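Local coordinates for protein pyridoxamine 5-phosphate-dependent dehydrase (Escherichia coli, PDB 3B8X) that catalyses removal of the C3' hydroxyl of GDP-4-keto-6-deoxy-D-mannose during L-colitose biosynthesis, in a combined transamination and deoxygenation reaction that depends on pyridoxal phosphate, at residues A20-L25 and E255-I260; S59-L63 and W90-P96; L64-A68 and I210-R215; F71-R76 and D204-I210. The protein carries 1 engineered substitution. One frame throughout, in Å; residues are numbered along the deposited sequence.

Near the N terminus, helix 15-27 starts contact 1, which is completed only when the chain reaches the first turns of helix 255-286; the other three contacts all fall within this wide loop. Helix 58-68, farther on, serves twice: its residues 59-63 meet 90-96 after a short excursion (contact 2), while its residues 64-68 wait for 210-215 (contact 3), so these two loops cross. The chain after that helix, 71-76, meets 204-210 (contact 4), which lies within contact 3, crosses contact 2 and shares Ile210 with contact 3. Contact 2 belongs to the cofactor pocket, contacts 3 and 4 tie helix 205-214 to helix 58-68 and the loop beyond it, and contacts 1 and 2 both touch the second subunit.

Contact 1 (A20-L25 and E255-I260); sequences AIQSVL and EMSGAI
Val24 holds CG1 anti to its backbone N (chi1 178°) and CG2 beside that N, while Met256 sets CG beside its own N (chi1 -85°) and then runs out extended, so that the valine methyls and the thioether chain meet between two roughly antiparallel helices of the aminotransferase fold. The short axes approach to 8.6 Å at 144°. Small residues sit where the backbones come close: Ala20 CB lies 3.8 Å from Ala259 CB. Val24 straddles two neighbours, its CG1 3.9 Å from Met256 CG and its CG2 3.7 Å from Ala259 CB. Beyond the sulfur, Met256 runs nearly perpendicular to Ile21 and brings CE to 3.7 Å from Leu25 CD2. The side chain of Glu255 meets Val24 through CB and CG; its carboxylate turns away to the backbone N atoms of Gly33, Tyr35 and Val36. The same surface continues into the dimer, where Ile21 and Leu25 pack on Leu25 and Ile21 of the second subunit and Met256 meets Met256 of that subunit. Ile21 and Ile260 meet at an angle through their longer branches, with Ile21 CG1 3.8 Å from Ile260 CG1.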
# COMPACT_ATOMS: atom_id res chain seq x y z
N ALA B 20 10.43 13.23 18.28
CA ALA B 20 9.88 11.89 18.12
C ALA B 20 10.71 11.12 17.10
O ALA B 20 11.07 9.97 17.33
CB ALA B 20 8.38 11.97 17.68
N ILE B 21 10.97 11.73 15.94
CA ILE B 21 11.76 11.07 14.91
C ILE B 21 13.14 10.71 15.44
O ILE B 21 13.64 9.61 15.22
CB ILE B 21 11.90 11.96 13.68
CG1 ILE B 21 10.50 12.15 13.06
CG2 ILE B 21 12.94 11.39 12.72
CD1 ILE B 21 10.41 13.20 11.95
N GLN B 22 13.73 11.63 16.18
CA GLN B 22 15.03 11.37 16.77
C GLN B 22 14.97 10.13 17.65
O GLN B 22 15.90 9.31 17.68
CB GLN B 22 15.48 12.58 17.60
CG GLN B 22 16.95 12.47 17.97
CD GLN B 22 17.86 12.17 16.76
OE1 GLN B 22 17.89 12.92 15.77
NE2 GLN B 22 18.64 11.10 16.86
N SER B 23 13.91 10.03 18.43
CA SER B 23 13.73 8.89 19.30
C SER B 23 13.64 7.58 18.52
O SER B 23 14.18 6.57 18.97
CB SER B 23 12.53 9.07 20.22
OG SER B 23 12.05 10.40 20.15
N VAL B 24 12.99 7.58 17.35
CA VAL B 24 12.98 6.35 16.56
C VAL B 24 14.40 6.08 16.02
O VAL B 24 14.93 4.97 16.06
CB VAL B 24 11.99 6.43 15.40
CG1 VAL B 24 12.03 5.13 14.53
CG2 VAL B 24 10.63 6.68 15.94
N LEU B 25 15.03 7.13 15.52
CA LEU B 25 16.38 7.00 14.99
C LEU B 25 17.29 6.45 16.07
O LEU B 25 18.01 5.51 15.85
CB LEU B 25 16.86 8.39 14.57
CG LEU B 25 16.16 8.92 13.32
CD1 LEU B 25 16.49 10.36 13.12
CD2 LEU B 25 16.60 8.11 12.08
N GLU B 255 7.57 3.10 11.67
CA GLU B 255 7.59 3.45 13.09
C GLU B 255 7.66 4.98 13.34
O GLU B 255 7.12 5.53 14.31
CB GLU B 255 8.76 2.73 13.77
CG GLU B 255 8.71 2.91 15.22
CD GLU B 255 7.74 2.00 15.97
OE1 GLU B 255 6.60 1.67 15.52
OE2 GLU B 255 8.10 1.63 17.10
N MET B 256 8.32 5.69 12.43
CA MET B 256 8.43 7.12 12.53
C MET B 256 7.06 7.77 12.43
O MET B 256 6.79 8.76 13.13
CB MET B 256 9.31 7.67 11.40
CG MET B 256 10.78 7.62 11.74
SD MET B 256 11.51 8.21 10.22
CE MET B 256 13.26 7.98 10.45
N SER B 257 6.23 7.24 11.54
CA SER B 257 4.91 7.83 11.37
C SER B 257 4.08 7.73 12.66
O SER B 257 3.33 8.63 12.99
CB SER B 257 4.16 7.22 10.21
OG SER B 257 4.72 7.71 9.01
N GLY B 258 4.21 6.61 13.35
CA GLY B 258 3.48 6.40 14.60
C GLY B 258 4.03 7.36 15.67
O GLY B 258 3.28 7.97 16.40
N ALA B 259 5.34 7.59 15.70
CA ALA B 259 5.90 8.49 16.69
C ALA B 259 5.42 9.90 16.48
O ALA B 259 5.01 10.58 17.42
CB ALA B 259 7.42 8.42 16.75
N ILE B 260 5.49 10.34 15.23
CA ILE B 260 5.09 11.67 14.87
C ILE B 260 3.61 11.78 15.25
O ILE B 260 3.15 12.83 15.75
CB ILE B 260 5.22 11.90 13.35
CG1 ILE B 260 6.70 11.91 12.91
CG2 ILE B 260 4.51 13.17 12.94
CD1 ILE B 260 6.98 11.61 11.43

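Contact 2 (S59-L63 and W90-P96); sequences STANL and WSTTYYP. With G4M ([(2R,3S,4R,5R)-5-(2-amino-6-oxo-1,6-dihydro-9H-purin-9-yl)-3,4-dihydroxytetrahydrofuran-2-yl]methyl (2R,3S,4S,5S,6R)-3,4-dihydroxy-5-[({3-hydroxy-2-methyl-5-[(phosphonooxy)methyl]pyridin-4-yl}methyl)amino]-6-methyltetrahydro-2H-pyran-2-yl dihydrogen diphosphate), chain O.
One wall of the pocket for the cofactor-sugar adduct is formed here, where the start of helix 58-68 meets the phosphate of the pyridoxal part and Trp90, at the N-cap position of helix 91-99, covers its pyridine ring. Phosphate oxygen OP1 of the adduct is gripped twice by Ser59, from backbone N at 2.9 Å and from OG at 2.5 Å. Thr92, with OG1 between its backbone N and carbonyl carbon (chi1 65°), donates in turn to Ser59 OG at 2.7 Å, a second-shell bond that fixes the serine hydroxyl. One turn on, Asn62 ND2 donates to Thr92 O at 3.2 Å, from well above the carbonyl plane; this amide is also bonded to Asp161 through ND2 and to Thr183 through OD1. Trp90 lays one indole face over the adduct, CG 3.4 Å from C4L, with N4A above the centre of the ring system; Phe242 and Phe244 of the second subunit meet Trp90 edge-to-face. Farther along, Pro96 CB rests 4.0 Å from Leu63 CA. Accepting the threonine proton probably makes Ser59 OG a stronger donor to OP1, and the helix N-terminal end would probably also stabilise the phosphate charge.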
# COMPACT_ATOMS: atom_id res chain seq x y z
N SER B 59 -5.64 5.92 1.80
CA SER B 59 -6.06 5.08 0.67
C SER B 59 -5.96 3.59 1.03
O SER B 59 -6.86 2.82 0.73
CB SER B 59 -5.24 5.36 -0.61
OG SER B 59 -5.34 6.72 -1.02
N THR B 60 -4.85 3.18 1.64
CA THR B 60 -4.73 1.80 2.06
C THR B 60 -5.66 1.57 3.26
O THR B 60 -6.03 0.44 3.58
CB THR B 60 -3.24 1.42 2.32
OG1 THR B 60 -2.67 2.24 3.36
CG2 THR B 60 -2.45 1.53 1.06
N ALA B 61 -6.09 2.62 3.94
CA ALA B 61 -7.05 2.32 5.02
C ALA B 61 -8.44 1.94 4.43
O ALA B 61 -9.11 0.96 4.82
CB ALA B 61 -7.16 3.55 5.99
N ASN B 62 -8.83 2.66 3.38
CA ASN B 62 -10.06 2.34 2.69
C ASN B 62 -9.92 0.97 2.04
O ASN B 62 -10.90 0.21 1.99
CB ASN B 62 -10.30 3.36 1.57
CG ASN B 62 -10.94 4.63 2.04
OD1 ASN B 62 -11.40 4.72 3.17
ND2 ASN B 62 -10.99 5.63 1.15
N LEU B 63 -8.73 0.65 1.50
CA LEU B 63 -8.58 -0.65 0.86
C LEU B 63 -8.87 -1.77 1.85
O LEU B 63 -9.66 -2.69 1.58
CB LEU B 63 -7.20 -0.81 0.22
CG LEU B 63 -6.87 -2.11 -0.52
CD1 LEU B 63 -7.58 -2.28 -1.82
CD2 LEU B 63 -5.37 -2.08 -0.73
N TRP B 90 -13.09 11.15 -2.99
CA TRP B 90 -11.72 10.95 -3.44
C TRP B 90 -11.65 9.66 -4.26
O TRP B 90 -12.46 8.75 -4.10
CB TRP B 90 -10.75 10.96 -2.23
CG TRP B 90 -9.30 10.91 -2.63
CD1 TRP B 90 -8.46 9.84 -2.54
CD2 TRP B 90 -8.53 11.99 -3.20
NE1 TRP B 90 -7.19 10.20 -3.00
CE2 TRP B 90 -7.23 11.49 -3.47
CE3 TRP B 90 -8.82 13.33 -3.54
CZ2 TRP B 90 -6.23 12.28 -4.02
CZ3 TRP B 90 -7.82 14.11 -4.13
CH2 TRP B 90 -6.53 13.59 -4.33
N SER B 91 -10.69 9.60 -5.16
CA SER B 91 -10.57 8.48 -6.08
C SER B 91 -10.51 7.14 -5.36
O SER B 91 -11.19 6.16 -5.71
CB SER B 91 -9.32 8.70 -6.95
OG SER B 91 -8.14 8.64 -6.15
N THR B 92 -9.66 7.10 -4.34
CA THR B 92 -9.47 5.90 -3.54
C THR B 92 -10.61 5.58 -2.57
O THR B 92 -10.55 4.57 -1.88
CB THR B 92 -8.07 5.79 -2.89
OG1 THR B 92 -7.89 6.85 -1.94
CG2 THR B 92 -6.96 5.81 -3.92
N THR B 93 -11.66 6.40 -2.55
CA THR B 93 -12.89 6.02 -1.88
C THR B 93 -13.52 4.95 -2.82
O THR B 93 -13.99 3.87 -2.38
CB THR B 93 -13.89 7.15 -1.81
OG1 THR B 93 -13.30 8.25 -1.12
CG2 THR B 93 -15.11 6.69 -1.00
N TYR B 94 -13.45 5.21 -4.12
CA TYR B 94 -14.03 4.33 -5.14
C TYR B 94 -13.32 3.03 -5.60
O TYR B 94 -13.96 2.00 -5.86
CB TYR B 94 -14.32 5.18 -6.38
CG TYR B 94 -15.19 6.37 -6.07
CD1 TYR B 94 -16.49 6.20 -5.60
CD2 TYR B 94 -14.70 7.66 -6.21
CE1 TYR B 94 -17.26 7.30 -5.26
CE2 TYR B 94 -15.46 8.77 -5.93
CZ TYR B 94 -16.75 8.58 -5.48
OH TYR B 94 -17.50 9.70 -5.17
N TYR B 95 -12.00 3.09 -5.76
CA TYR B 95 -11.26 1.95 -6.34
C TYR B 95 -11.42 0.62 -5.62
O TYR B 95 -11.56 -0.43 -6.28
CB TYR B 95 -9.79 2.29 -6.60
CG TYR B 95 -9.47 3.54 -7.46
CD1 TYR B 95 -10.29 3.97 -8.52
CD2 TYR B 95 -8.35 4.30 -7.19
CE1 TYR B 95 -9.96 5.10 -9.28
CE2 TYR B 95 -8.01 5.40 -7.94
CZ TYR B 95 -8.82 5.81 -8.97
OH TYR B 95 -8.40 6.89 -9.73
N PRO B 96 -11.25 0.63 -4.30
CA PRO B 96 -11.32 -0.64 -3.56
C PRO B 96 -12.68 -1.28 -3.87
O PRO B 96 -12.87 -2.47 -3.79
CB PRO B 96 -11.24 -0.21 -2.08
CG PRO B 96 -10.60 1.16 -2.09
CD PRO B 96 -10.97 1.79 -3.43
OP3 G4M O . -4.06 10.76 0.71
PL G4M O . -4.48 9.46 1.50
OP1 G4M O . -4.10 8.09 0.72
OP2 G4M O . -3.76 9.46 2.94
OP4 G4M O . -6.08 9.54 1.82
C5B G4M O . -6.77 9.23 0.64
C5L G4M O . -8.12 9.83 0.76
C6L G4M O . -9.21 9.00 1.01
N1L G4M O . -10.42 9.51 1.06
C2L G4M O . -10.67 10.79 0.88
C2A G4M O . -12.10 11.29 0.90
C3L G4M O . -9.65 11.71 0.67
O3L G4M O . -9.99 13.00 0.44
C4L G4M O . -8.31 11.21 0.64
C4A G4M O . -7.22 12.06 0.41
N4A G4M O . -7.42 13.31 0.14
C4G G4M O . -6.30 14.18 0.02
C5G G4M O . -6.56 15.27 -1.00
C6G G4M O . -7.89 15.96 -0.72
O5G G4M O . -5.52 16.20 -0.69
C3G G4M O . -5.04 13.43 -0.44
O3G G4M O . -4.19 13.28 0.69
C2G G4M O . -4.29 14.28 -1.51
O2G G4M O . -2.95 13.82 -1.70
C1G G4M O . -4.24 15.73 -1.10
O1G G4M O . -3.99 16.46 -2.29
P2 G4M O . -3.04 17.73 -2.24
O3P G4M O . -3.46 18.68 -1.00
O4P G4M O . -3.31 18.60 -3.58
OPP G4M O . -1.57 17.07 -2.09
P G4M O . -0.38 18.13 -2.30
O1P G4M O . -0.34 19.03 -3.64
O2P G4M O . 0.86 17.13 -2.30
O5' G4M O . -0.14 18.92 -0.96
C5' G4M O . -0.89 20.12 -0.93
C4' G4M O . 0.07 21.24 -0.56
O4' G4M O . 0.97 20.79 0.49
C3' G4M O . 0.97 21.59 -1.77
O3' G4M O . 1.25 22.98 -1.67
C2' G4M O . 2.22 20.72 -1.55
O2' G4M O . 3.35 21.39 -2.12
C1' G4M O . 2.32 20.79 -0.03
N9 G4M O . 3.08 19.66 0.52
C8 G4M O . 2.70 18.35 0.47
N7 G4M O . 3.61 17.65 1.10
C4 G4M O . 4.25 19.76 1.21
C5 G4M O . 4.61 18.45 1.60
C6 G4M O . 5.81 18.25 2.37
O6 G4M O . 6.19 17.15 2.76
N3 G4M O . 5.04 20.79 1.55
C2 G4M O . 6.15 20.59 2.24
N1 G4M O . 6.55 19.34 2.66
N2 G4M O . 6.94 21.65 2.55

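Contact 3 (L64-A68 and I210-R215); sequences LMIAA and ILLCIR
Leu64 and Ile214 reach across from facing helices and pass side by side where helix 58-68 crosses helix 205-214 in the aspartate aminotransferase (type I PLP-dependent) fold. Both helices lie next to strand 51-55, the outermost strand of the large mixed sheet at that end within this chain. The short axes stand 9.9 Å apart at 112°, and side chains rather than backbones fill the gap. Contacts between apolar side chains come first. Ile214 has CG1 tucked over the backbone, flanked by N and C (chi1 61°), which aims CD1 across the gap: it lies 4.0 Å from Leu64 CD2 and also reaches the CB atoms of Ala67 and Ala68. Ala68, short enough to let the other helix approach, meets Ile210 with its CB 3.6 Å from CG2, while Leu211 CD2 lies 3.8 Å from Leu64 CB. A second group sets methyls against main chain. Leu211 CD2 also comes to 3.6 Å from Leu64 O, a carbonyl already bonded to Ala68 N within its helix. The polar element stands apart: the Arg215 side chain bends away from helix 58-68, and its NH1 forms a salt bridge with Glu40 and a hydrogen bond to Met54 O. Leu64 and Leu211 extend the apolar layer to Val55 and Val53 of that strand. Against the main chain of the arginine, Leu64 CD1 sits 3.6 Å from Arg215 CA.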
# COMPACT_ATOMS: atom_id res chain seq x y z
N LEU B 64 -8.24 -1.68 3.02
CA LEU B 64 -8.47 -2.67 4.08
C LEU B 64 -9.89 -2.67 4.61
O LEU B 64 -10.38 -3.72 5.04
CB LEU B 64 -7.48 -2.51 5.24
CG LEU B 64 -5.97 -2.78 4.97
CD1 LEU B 64 -5.14 -3.20 6.17
CD2 LEU B 64 -5.74 -3.76 3.86
N MET B 65 -10.52 -1.48 4.68
CA MET B 65 -11.90 -1.41 5.19
C MET B 65 -12.79 -2.30 4.35
O MET B 65 -13.53 -3.13 4.88
CB MET B 65 -12.41 0.03 5.21
CG MET B 65 -13.80 0.08 5.66
SD MET B 65 -14.32 1.80 5.92
CE MET B 65 -14.19 2.58 4.28
N ILE B 66 -12.72 -2.15 3.02
CA ILE B 66 -13.52 -2.98 2.10
C ILE B 66 -13.11 -4.47 2.13
O ILE B 66 -13.92 -5.39 2.18
CB ILE B 66 -13.39 -2.44 0.63
CG1 ILE B 66 -13.85 -1.00 0.60
CG2 ILE B 66 -14.19 -3.29 -0.34
CD1 ILE B 66 -15.23 -0.81 1.23
N ALA B 67 -11.83 -4.72 2.03
CA ALA B 67 -11.36 -6.09 2.02
C ALA B 67 -11.79 -6.89 3.24
O ALA B 67 -12.19 -8.06 3.15
CB ALA B 67 -9.88 -6.09 1.92
N ALA B 68 -11.63 -6.31 4.41
CA ALA B 68 -11.99 -7.05 5.60
C ALA B 68 -13.40 -7.63 5.58
O ALA B 68 -13.62 -8.68 6.15
CB ALA B 68 -11.82 -6.17 6.81
N ILE B 210 -9.10 -9.01 11.80
CA ILE B 210 -8.94 -9.23 10.35
C ILE B 210 -8.03 -8.15 9.81
O ILE B 210 -7.18 -8.38 8.95
CB ILE B 210 -10.28 -9.15 9.59
CG1 ILE B 210 -11.13 -10.42 9.81
CG2 ILE B 210 -10.00 -9.03 8.12
CD1 ILE B 210 -12.67 -10.28 9.52
N LEU B 211 -8.20 -6.96 10.33
CA LEU B 211 -7.39 -5.83 9.87
C LEU B 211 -5.91 -6.08 10.20
O LEU B 211 -5.03 -5.88 9.35
CB LEU B 211 -7.85 -4.49 10.47
CG LEU B 211 -9.23 -4.08 9.91
CD1 LEU B 211 -9.92 -3.00 10.75
CD2 LEU B 211 -9.14 -3.59 8.43
N LEU B 212 -5.65 -6.53 11.42
CA LEU B 212 -4.27 -6.79 11.86
C LEU B 212 -3.58 -7.83 11.00
O LEU B 212 -2.35 -7.76 10.79
CB LEU B 212 -4.25 -7.25 13.30
CG LEU B 212 -4.68 -6.20 14.33
CD1 LEU B 212 -4.77 -6.90 15.66
CD2 LEU B 212 -3.68 -5.06 14.38
N CYS B 213 -4.35 -8.79 10.53
CA CYS B 213 -3.81 -9.84 9.66
C CYS B 213 -3.52 -9.35 8.23
O CYS B 213 -2.45 -9.59 7.68
CB CYS B 213 -4.83 -10.99 9.61
SG CYS B 213 -4.42 -12.37 8.48
N ILE B 214 -4.51 -8.69 7.61
CA ILE B 214 -4.35 -8.26 6.24
C ILE B 214 -3.44 -7.04 6.02
O ILE B 214 -3.02 -6.75 4.87
CB ILE B 214 -5.66 -8.16 5.51
CG1 ILE B 214 -6.56 -7.12 6.20
CG2 ILE B 214 -6.26 -9.53 5.35
CD1 ILE B 214 -7.82 -6.83 5.36
N ARG B 215 -3.18 -6.31 7.12
CA ARG B 215 -2.28 -5.15 7.02
C ARG B 215 -0.90 -5.67 6.76
O ARG B 215 -0.06 -4.96 6.24
CB ARG B 215 -2.09 -4.42 8.37
CG ARG B 215 -1.04 -3.32 8.28
CD ARG B 215 -1.09 -2.49 9.55
NE ARG B 215 -0.88 -3.30 10.77
CZ ARG B 215 -0.92 -2.83 12.01
NH1 ARG B 215 -1.23 -1.56 12.25
NH2 ARG B 215 -0.68 -3.66 13.04

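Contact 4 (F71-R76 and D204-I210); sequences FTKKPR and DEEIYHI
Glu206 reaches from its helix into the loop that holds Thr72, Lys73 and Arg76. CB points at the loop; CG is anti to the backbone N (chi1 -172°) and the chain stays extended, which carries the carboxylate clear of the helix. CD comes to 3.8 Å from Thr72 CG2, the two side chains set roughly square to each other. At the tip the oxygens divide the work. OE2 takes Lys73 N on its syn lone pair at 2.7 Å, almost straight at 173°, and also lies against Lys73 CG. OE1 forms a salt bridge with Arg76 NH1 at 3.3 Å, near the guanidinium plane, and accepts from a water that in turn accepts from Lys74 N. The loop follows helix 58-68 and leads to strand 82-86, and it is held here to the start of helix 205-214, where Asp204 is the N-cap: its OD1 accepts from Ile207 N at 2.9 Å. The other oxygen, OD2, pairs with Arg76 NH2 at 3.2 Å, from above the carboxylate plane, so a single guanidinium bridges the N-cap aspartate and a first-turn glutamate of one helix. Lys73 sends NZ elsewhere, to Val229 O. Thr72 CG2 is pressed tightly against Ile210 CD1 at 3.2 Å, and Ile210 CG2 approaches the edge of the Phe71 ring, which meets Tyr349 of the second subunit edge-to-face.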
# COMPACT_ATOMS: atom_id res chain seq x y z
N PHE B 71 -13.80 -11.13 4.51
CA PHE B 71 -13.03 -12.08 5.30
C PHE B 71 -13.62 -12.41 6.64
O PHE B 71 -13.06 -13.19 7.39
CB PHE B 71 -11.54 -11.64 5.43
CG PHE B 71 -10.88 -11.38 4.09
CD1 PHE B 71 -10.18 -10.22 3.85
CD2 PHE B 71 -11.00 -12.29 3.06
CE1 PHE B 71 -9.61 -10.00 2.61
CE2 PHE B 71 -10.46 -12.06 1.80
CZ PHE B 71 -9.77 -10.91 1.58
N THR B 72 -14.80 -11.88 6.93
CA THR B 72 -15.34 -12.23 8.23
C THR B 72 -15.84 -13.67 8.11
O THR B 72 -16.15 -14.13 7.01
CB THR B 72 -16.46 -11.29 8.56
OG1 THR B 72 -17.19 -11.05 7.35
CG2 THR B 72 -15.87 -9.96 9.10
N LYS B 73 -15.88 -14.40 9.22
CA LYS B 73 -16.34 -15.80 9.28
C LYS B 73 -17.66 -16.06 8.52
O LYS B 73 -17.75 -16.99 7.72
CB LYS B 73 -16.37 -16.29 10.72
CG LYS B 73 -15.02 -16.22 11.44
CD LYS B 73 -14.01 -17.13 10.74
CE LYS B 73 -12.58 -16.93 11.21
NZ LYS B 73 -11.71 -18.00 10.66
N LYS B 74 -18.65 -15.18 8.74
CA LYS B 74 -19.85 -15.09 7.93
C LYS B 74 -19.47 -13.87 7.06
O LYS B 74 -19.41 -12.76 7.59
CB LYS B 74 -21.05 -14.72 8.82
CG LYS B 74 -22.37 -14.63 8.09
CD LYS B 74 -23.53 -14.71 9.07
CE LYS B 74 -24.81 -15.22 8.39
NZ LYS B 74 -24.65 -16.54 7.71
N PRO B 75 -19.11 -14.04 5.79
CA PRO B 75 -18.67 -12.89 4.98
C PRO B 75 -19.71 -11.80 4.90
O PRO B 75 -20.83 -12.04 4.50
CB PRO B 75 -18.51 -13.48 3.58
CG PRO B 75 -18.22 -14.93 3.84
CD PRO B 75 -19.04 -15.31 5.04
N ARG B 76 -19.32 -10.59 5.23
CA ARG B 76 -20.28 -9.50 5.19
C ARG B 76 -20.58 -8.90 3.83
O ARG B 76 -21.58 -8.20 3.69
CB ARG B 76 -19.95 -8.46 6.22
CG ARG B 76 -20.39 -8.85 7.61
CD ARG B 76 -19.27 -8.71 8.61
NE ARG B 76 -19.76 -8.03 9.80
CZ ARG B 76 -19.28 -8.18 11.04
NH1 ARG B 76 -18.25 -8.98 11.30
NH2 ARG B 76 -19.84 -7.50 12.02
N ASP B 204 -15.60 -3.42 16.44
CA ASP B 204 -15.66 -4.84 16.18
C ASP B 204 -14.33 -5.57 16.34
O ASP B 204 -13.39 -5.37 15.56
CB ASP B 204 -16.24 -5.06 14.79
CG ASP B 204 -16.70 -6.50 14.58
OD1 ASP B 204 -15.83 -7.42 14.51
OD2 ASP B 204 -17.93 -6.71 14.52
N GLU B 205 -14.26 -6.46 17.32
CA GLU B 205 -13.06 -7.24 17.57
C GLU B 205 -12.67 -8.16 16.43
O GLU B 205 -11.47 -8.36 16.23
CB GLU B 205 -13.16 -8.02 18.88
CG GLU B 205 -11.93 -8.87 19.18
CD GLU B 205 -11.99 -9.52 20.57
OE1 GLU B 205 -13.12 -9.90 20.95
OE2 GLU B 205 -10.94 -9.64 21.23
N GLU B 206 -13.64 -8.73 15.70
CA GLU B 206 -13.32 -9.61 14.54
C GLU B 206 -12.70 -8.82 13.40
O GLU B 206 -11.68 -9.22 12.80
CB GLU B 206 -14.51 -10.40 13.98
CG GLU B 206 -14.07 -11.44 12.91
CD GLU B 206 -15.24 -12.07 12.15
OE1 GLU B 206 -16.33 -11.49 12.26
OE2 GLU B 206 -15.06 -13.07 11.41
N ILE B 207 -13.35 -7.70 13.08
CA ILE B 207 -12.85 -6.81 12.05
C ILE B 207 -11.44 -6.34 12.43
O ILE B 207 -10.56 -6.32 11.59
CB ILE B 207 -13.78 -5.60 11.91
CG1 ILE B 207 -15.11 -6.05 11.32
CG2 ILE B 207 -13.19 -4.59 10.98
CD1 ILE B 207 -15.07 -6.31 9.83
N TYR B 208 -11.26 -5.92 13.68
CA TYR B 208 -9.97 -5.51 14.23
C TYR B 208 -8.90 -6.58 13.96
O TYR B 208 -7.86 -6.34 13.36
CB TYR B 208 -10.11 -5.37 15.74
CG TYR B 208 -8.82 -4.99 16.42
CD1 TYR B 208 -8.01 -4.00 15.87
CD2 TYR B 208 -8.40 -5.60 17.60
CE1 TYR B 208 -6.80 -3.61 16.45
CE2 TYR B 208 -7.17 -5.23 18.19
CZ TYR B 208 -6.40 -4.22 17.63
OH TYR B 208 -5.22 -3.80 18.21
N HIS B 209 -9.17 -7.81 14.37
CA HIS B 209 -8.21 -8.86 14.08
C HIS B 209 -8.02 -9.08 12.58
O HIS B 209 -6.89 -9.28 12.13
CB HIS B 209 -8.64 -10.15 14.82
CG HIS B 209 -8.50 -10.03 16.31
ND1 HIS B 209 -8.97 -10.98 17.20
CD2 HIS B 209 -7.94 -9.05 17.06
CE1 HIS B 209 -8.69 -10.59 18.43
NE2 HIS B 209 -8.07 -9.42 18.38
N ILE B 210 -9.10 -9.01 11.80
CA ILE B 210 -8.94 -9.23 10.35
C ILE B 210 -8.03 -8.15 9.81
O ILE B 210 -7.18 -8.38 8.95
CB ILE B 210 -10.28 -9.15 9.59
CG1 ILE B 210 -11.13 -10.42 9.81
CG2 ILE B 210 -10.00 -9.03 8.12
CD1 ILE B 210 -12.67 -10.28 9.52
O HOH W 1 -18.46 -13.17 11.16